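Local coordinates for protein HI1317 (Haemophilus influenzae, PDB 1JOV) that probably interconverts the alpha and beta anomers of D-glucose 6-phosphate, as a member of the glucose-6-phosphate 1-epimerase family, at residues L149-N154 against V264-K269; Q201-D206 against N210-L215. One frame throughout, in Å; residues are numbered along the deposited sequence. Where two conformers were deposited one is given.

Contact 1: residues L149-N154 against V264-K269; sequences LHTYFN and VEISLK
V264 meets L149 through one methyl each. CG1 of V264 lies 3.9 Å from CD1 of L149, and the two chains run alongside each other but point opposite ways. A chi1 of 65° turns this branch of V264, rather than CG2, to L149. V264 also rests on T249 and H217, and L149 on I75.

I266 does most of the remaining work, because it touches two residues of 149-154 with two different branches. Its CG2 comes to the edge of the F153 ring, in the ring plane, 3.8 Å from CE1. Its CD1 lies 3.9 Å from the same F153 CE1. CD1 also meets T151 CG2 tip to tip, at 4.0 Å. T151 CG2 in turn sits over one face of F153, nearer the rim than the centre, 3.2 Å from the plane. The ring is therefore bordered by T151 on a face and by I266 at an edge.

No hydrogen bond joins the segments. All five touching residues are buried, and the contact is purely apolar. The nearest CA atoms, those of L149 and V264, are still 8.0 Å apart, so side chains alone bridge the gap.

H150, predicted to be an active-site residue, is the centre of an inverse gamma turn between L149 and T151. Its side chain lies against E248, the other predicted active-site residue, and its ring meets that of H88.

The contact belongs to the interior of the beta-sandwich of the aldose 1-epimerase (galactose mutarotase-like) family, where two antiparallel sheets pack face to face. Strand 145-154 lies between strands 75-76 and 244-251 in one sheet. Strand 261-268 lies between strands 133-139 and 211-218 in the other.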
loop_
_atom_site.group_PDB
_atom_site.type_symbol
_atom_site.label_atom_id
_atom_site.label_comp_id
_atom_site.label_asym_id
_atom_site.label_seq_id
_atom_site.Cartn_x
_atom_site.Cartn_y
_atom_site.Cartn_z
ATOM N N LEU A 149 -3.487 3.234 -3.839
ATOM C CA LEU A 149 -2.703 2.788 -2.724
ATOM C C LEU A 149 -2.783 1.284 -2.846
ATOM O O LEU A 149 -3.771 0.684 -2.444
ATOM C CB LEU A 149 -3.192 3.312 -1.388
ATOM C CG LEU A 149 -3.637 4.772 -1.415
ATOM C CD1 LEU A 149 -4.402 5.123 -0.138
ATOM C CD2 LEU A 149 -2.449 5.692 -1.594
ATOM N N HIS A 150 -1.774 0.680 -3.385
ATOM C CA HIS A 150 -1.815 -0.735 -3.731
ATOM C C HIS A 150 -1.388 -1.680 -2.602
ATOM O O HIS A 150 -0.402 -2.422 -2.696
ATOM C CB HIS A 150 -0.949 -0.820 -4.945
ATOM C CG HIS A 150 -0.966 -2.116 -5.752
ATOM N ND1 HIS A 150 -0.685 -3.340 -5.223
ATOM C CD2 HIS A 150 -1.221 -2.304 -7.072
ATOM C CE1 HIS A 150 -0.700 -4.238 -6.195
ATOM N NE2 HIS A 150 -1.018 -3.626 -7.302
ATOM N N THR A 151 -2.168 -1.597 -1.559
ATOM C CA THR A 151 -1.772 -2.240 -0.285
ATOM C C THR A 151 -1.683 -3.786 -0.348
ATOM O O THR A 151 -2.633 -4.460 -0.731
ATOM C CB THR A 151 -2.775 -1.832 0.827
ATOM O OG1 THR A 151 -2.975 -0.398 0.773
ATOM C CG2 THR A 151 -2.222 -2.245 2.311
ATOM N N TYR A 152 -0.505 -4.250 0.068
ATOM C CA TYR A 152 -0.279 -5.711 0.189
ATOM C C TYR A 152 -0.391 -6.081 1.625
ATOM O O TYR A 152 0.466 -5.730 2.497
ATOM C CB TYR A 152 1.125 -6.178 -0.316
ATOM C CG TYR A 152 1.458 -6.012 -1.726
ATOM C CD1 TYR A 152 1.710 -4.760 -2.306
ATOM C CD2 TYR A 152 1.700 -7.136 -2.498
ATOM C CE1 TYR A 152 2.065 -4.651 -3.691
ATOM C CE2 TYR A 152 2.037 -7.035 -3.829
ATOM C CZ TYR A 152 2.258 -5.824 -4.427
ATOM O OH TYR A 152 2.638 -5.758 -5.753
ATOM N N PHE A 153 -1.481 -6.830 1.903
ATOM C CA PHE A 153 -1.716 -7.242 3.304
ATOM C C PHE A 153 -1.103 -8.623 3.562
ATOM O O PHE A 153 -1.037 -9.463 2.664
ATOM C CB PHE A 153 -3.191 -7.299 3.637
ATOM C CG PHE A 153 -3.834 -5.992 3.565
ATOM C CD1 PHE A 153 -3.712 -5.109 4.609
ATOM C CD2 PHE A 153 -4.526 -5.639 2.433
ATOM C CE1 PHE A 153 -4.310 -3.807 4.510
ATOM C CE2 PHE A 153 -5.069 -4.437 2.309
ATOM C CZ PHE A 153 -5.033 -3.491 3.376
ATOM N N ASN A 154 -0.484 -8.749 4.732
ATOM C CA ASN A 154 0.214 -9.947 5.149
ATOM C C ASN A 154 -0.846 -10.904 5.803
ATOM O O ASN A 154 -1.502 -10.526 6.789
ATOM C CB ASN A 154 1.281 -9.540 6.192
ATOM C CG ASN A 154 2.245 -10.693 6.604
ATOM O OD1 ASN A 154 2.640 -11.529 5.795
ATOM N ND2 ASN A 154 2.668 -10.663 7.868
ATOM N N VAL A 264 -6.539 5.695 3.217
ATOM C CA VAL A 264 -7.006 4.465 3.860
ATOM C C VAL A 264 -6.535 4.452 5.304
ATOM O O VAL A 264 -5.421 4.879 5.648
ATOM C CB VAL A 264 -6.542 3.190 3.117
ATOM C CG1 VAL A 264 -5.032 3.062 3.170
ATOM C CG2 VAL A 264 -7.228 1.950 3.691
ATOM N N GLU A 265 -7.414 3.966 6.103
ATOM C CA GLU A 265 -7.122 3.773 7.513
ATOM C C GLU A 265 -7.166 2.261 7.784
ATOM O O GLU A 265 -8.184 1.596 7.585
ATOM C CB GLU A 265 -8.184 4.482 8.417
ATOM C CG GLU A 265 -7.903 4.357 9.893
ATOM C CD GLU A 265 -9.056 4.894 10.801
ATOM O OE1 GLU A 265 -9.088 6.123 11.037
ATOM O OE2 GLU A 265 -9.890 4.069 11.269
ATOM N N ILE A 266 -6.025 1.714 8.185
ATOM C CA ILE A 266 -5.796 0.288 8.494
ATOM C C ILE A 266 -5.753 0.003 10.003
ATOM O O ILE A 266 -5.115 0.736 10.771
ATOM C CB ILE A 266 -4.466 -0.182 7.834
ATOM C CG1 ILE A 266 -4.283 0.476 6.461
ATOM C CG2 ILE A 266 -4.454 -1.698 7.705
ATOM C CD1 ILE A 266 -3.246 -0.200 5.595
ATOM N N SER A 267 -6.427 -1.075 10.427
ATOM C CA SER A 267 -6.434 -1.403 11.855
ATOM C C SER A 267 -6.664 -2.908 11.973
ATOM O O SER A 267 -7.051 -3.582 10.984
ATOM C CB SER A 267 -7.591 -0.654 12.524
ATOM O OG SER A 267 -8.746 -1.146 11.909
ATOM N N LEU A 268 -6.286 -3.426 13.132
ATOM C CA LEU A 268 -6.517 -4.858 13.430
ATOM C C LEU A 268 -7.603 -5.022 14.477
ATOM O O LEU A 268 -7.691 -4.222 15.397
ATOM C CB LEU A 268 -5.314 -5.518 14.041
ATOM C CG LEU A 268 -4.160 -5.718 13.095
ATOM C CD1 LEU A 268 -2.989 -6.314 13.859
ATOM C CD2 LEU A 268 -4.597 -6.595 11.991
ATOM N N LYS A 269 -8.375 -6.091 14.338
ATOM C CA LYS A 269 -9.351 -6.508 15.353
ATOM C C LYS A 269 -9.522 -8.020 15.237
ATOM O O LYS A 269 -8.628 -8.731 14.740
ATOM C CB LYS A 269 -10.686 -5.780 15.191
ATOM C CG LYS A 269 -11.422 -6.050 13.874
ATOM C CD LYS A 269 -12.609 -5.083 13.732
ATOM C CE LYS A 269 -13.608 -5.537 12.673
ATOM N NZ LYS A 269 -14.959 -4.896 12.900
#

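Contact 2: residues Q201-D206 against N210-L215; sequences QNQILD and NRTIAL
L215 lays its CB, CG and CD1 against OD1 of the N202 side chain, with L215 CB 3.5 Å from N202 OD1. That OD1 also accepts a hydrogen bond from H217. A chi1 of 35° folds CG of N202 back over the main chain, which turns OD1 to L215.

On the same face, I204 and I213 pack side by side, with I204 CB 4.2 Å from I213 CB. D206 and R211 follow. Their charged groups do not touch directly: a water donates to D206 OD2 and accepts from R211 NE, 2.7 Å from each. It lies at the edge of the guanidinium, in its plane. R211 is further held by the carbonyls of N154, D53 and Q52, and D206 by the backbone N of S208, F209 and G156.

The other face carries Q203 with A214 and L205 with T212. There the L205 side chain crosses that of T212 at a slant, bringing L205 CD1 3.4 Å from T212 OG1.

Paired backbone bonds link N202 with L215, I204 with I213, and D206 with R211. The two I204-I213 bonds are close to straight, 161° and 162° at the hydrogens.

N210 and R211 both face D206, forming a G1 beta bulge. The two strands make an antiparallel beta hairpin with three residues between the segments, its G1 bulge at the turn end.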
loop_
_atom_site.group_PDB
_atom_site.type_symbol
_atom_site.label_atom_id
_atom_site.label_comp_id
_atom_site.label_asym_id
_atom_site.label_seq_id
_atom_site.Cartn_x
_atom_site.Cartn_y
_atom_site.Cartn_z
ATOM N N GLN A 201 -16.025 0.917 3.824
ATOM C CA GLN A 201 -15.399 -0.040 4.722
ATOM C C GLN A 201 -15.448 -1.466 4.186
ATOM O O GLN A 201 -16.465 -1.917 3.667
ATOM C CB GLN A 201 -16.005 0.072 6.118
ATOM C CG GLN A 201 -15.986 1.486 6.669
ATOM C CD GLN A 201 -16.245 1.521 8.164
ATOM O OE1 GLN A 201 -15.678 0.718 8.903
ATOM N NE2 GLN A 201 -17.102 2.443 8.613
ATOM N N ASN A 202 -14.341 -2.154 4.271
ATOM C CA ASN A 202 -14.274 -3.565 3.929
ATOM C C ASN A 202 -13.241 -4.132 4.868
ATOM O O ASN A 202 -12.468 -3.384 5.456
ATOM C CB ASN A 202 -13.940 -3.809 2.469
ATOM C CG ASN A 202 -12.981 -2.772 1.941
ATOM O OD1 ASN A 202 -11.878 -2.619 2.449
ATOM N ND2 ASN A 202 -13.413 -2.062 0.893
ATOM N N GLN A 203 -13.233 -5.437 5.013
ATOM C CA GLN A 203 -12.293 -5.984 5.990
ATOM C C GLN A 203 -11.783 -7.332 5.550
ATOM O O GLN A 203 -12.355 -7.961 4.668
ATOM C CB GLN A 203 -12.812 -5.894 7.436
ATOM C CG GLN A 203 -14.142 -6.461 7.741
ATOM C CD GLN A 203 -15.295 -5.554 7.348
ATOM O OE1 GLN A 203 -15.256 -4.316 7.526
ATOM N NE2 GLN A 203 -16.330 -6.162 6.809
ATOM N N ILE A 204 -10.632 -7.748 6.057
ATOM C CA ILE A 204 -10.071 -8.971 5.601
ATOM C C ILE A 204 -9.947 -9.884 6.786
ATOM O O ILE A 204 -9.205 -9.625 7.719
ATOM C CB ILE A 204 -8.668 -8.676 5.080
ATOM C CG1 ILE A 204 -8.715 -7.885 3.768
ATOM C CG2 ILE A 204 -7.944 -9.963 4.925
ATOM C CD1 ILE A 204 -7.221 -7.462 3.218
ATOM N N LEU A 205 -10.737 -10.932 6.744
ATOM C CA LEU A 205 -10.755 -11.908 7.795
ATOM C C LEU A 205 -9.700 -12.950 7.540
ATOM O O LEU A 205 -9.694 -13.587 6.480
ATOM C CB LEU A 205 -12.135 -12.545 7.893
ATOM C CG LEU A 205 -12.373 -13.564 9.001
ATOM C CD1 LEU A 205 -11.809 -13.055 10.314
ATOM C CD2 LEU A 205 -13.860 -13.856 9.138
ATOM N N ASP A 206 -8.814 -13.120 8.510
ATOM C CA ASP A 206 -7.738 -14.090 8.432
ATOM C C ASP A 206 -7.857 -15.081 9.624
ATOM O O ASP A 206 -7.746 -14.680 10.822
ATOM C CB ASP A 206 -6.366 -13.382 8.385
ATOM C CG ASP A 206 -5.217 -14.316 8.168
ATOM O OD1 ASP A 206 -5.408 -15.548 8.184
ATOM O OD2 ASP A 206 -4.047 -13.900 7.947
ATOM N N ASN A 210 -5.471 -15.676 12.565
ATOM C CA ASN A 210 -6.565 -15.400 13.494
ATOM C C ASN A 210 -6.722 -13.911 13.906
ATOM O O ASN A 210 -6.646 -13.578 15.088
ATOM C CB ASN A 210 -6.446 -16.360 14.728
ATOM C CG ASN A 210 -6.467 -17.848 14.323
ATOM O OD1 ASN A 210 -7.483 -18.350 13.844
ATOM N ND2 ASN A 210 -5.353 -18.551 14.531
ATOM N N ARG A 211 -6.958 -13.030 12.948
ATOM C CA ARG A 211 -7.168 -11.612 13.170
ATOM C C ARG A 211 -8.023 -11.053 12.052
ATOM O O ARG A 211 -8.250 -11.719 11.037
ATOM C CB ARG A 211 -5.863 -10.849 13.178
ATOM C CG ARG A 211 -5.121 -10.790 11.842
ATOM C CD ARG A 211 -3.618 -10.470 12.005
ATOM N NE ARG A 211 -2.904 -10.208 10.745
ATOM C CZ ARG A 211 -1.729 -9.573 10.650
ATOM N NH1 ARG A 211 -1.124 -9.145 11.759
ATOM N NH2 ARG A 211 -1.160 -9.381 9.462
ATOM N N THR A 212 -8.504 -9.819 12.207
ATOM C CA THR A 212 -9.196 -9.154 11.141
ATOM C C THR A 212 -8.515 -7.832 10.834
ATOM O O THR A 212 -8.328 -7.042 11.752
ATOM C CB THR A 212 -10.583 -8.786 11.622
ATOM O OG1 THR A 212 -11.315 -10.005 11.708
ATOM C CG2 THR A 212 -11.367 -8.040 10.550
ATOM N N ILE A 213 -8.209 -7.628 9.576
ATOM C CA ILE A 213 -7.655 -6.354 9.146
ATOM C C ILE A 213 -8.826 -5.510 8.695
ATOM O O ILE A 213 -9.437 -5.792 7.652
ATOM C CB ILE A 213 -6.628 -6.556 8.015
ATOM C CG1 ILE A 213 -5.441 -7.401 8.464
ATOM C CG2 ILE A 213 -6.150 -5.219 7.473
ATOM C CD1 ILE A 213 -4.304 -7.447 7.470
ATOM N N ALA A 214 -9.140 -4.466 9.457
ATOM C CA ALA A 214 -10.306 -3.630 9.075
ATOM C C ALA A 214 -9.849 -2.409 8.256
ATOM O O ALA A 214 -8.842 -1.812 8.634
ATOM C CB ALA A 214 -10.999 -3.171 10.289
ATOM N N LEU A 215 -10.596 -2.033 7.210
ATOM C CA LEU A 215 -10.162 -0.905 6.338
ATOM C C LEU A 215 -11.228 0.152 6.245
ATOM O O LEU A 215 -12.384 -0.163 5.900
ATOM C CB LEU A 215 -9.798 -1.354 4.920
ATOM C CG LEU A 215 -8.757 -2.430 4.907
ATOM C CD1 LEU A 215 -8.512 -2.999 3.621
ATOM C CD2 LEU A 215 -7.484 -1.941 5.680
HETATM O O HOH W 1 -13.813 -1.575 8.128
HETATM O O HOH W 2 -3.761 -11.206 8.344
#

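Overall arrangement
Contact 1 joins two sheets across the buried interior, while contact 2 pairs neighbouring strands within one of them. Their centres are about 9 Å apart. Strand 261-268 runs beside strand 211-218, where A214 N lies 2.7 Å from S267 O, a probable hydrogen bond. F153 ties the contacts together from the opposing sheet: F153 CD2 is 3.3 Å from I204 CD1, and F153 CZ is 3.5 Å from L215 CD1. Contact 1 holds H150, predicted to be in the active site; the T151 side chain is about 6 Å from that of E248, the other predicted active-site residue. Contact 2 is more remote: the L215 side chain is about 9 Å from that of E248.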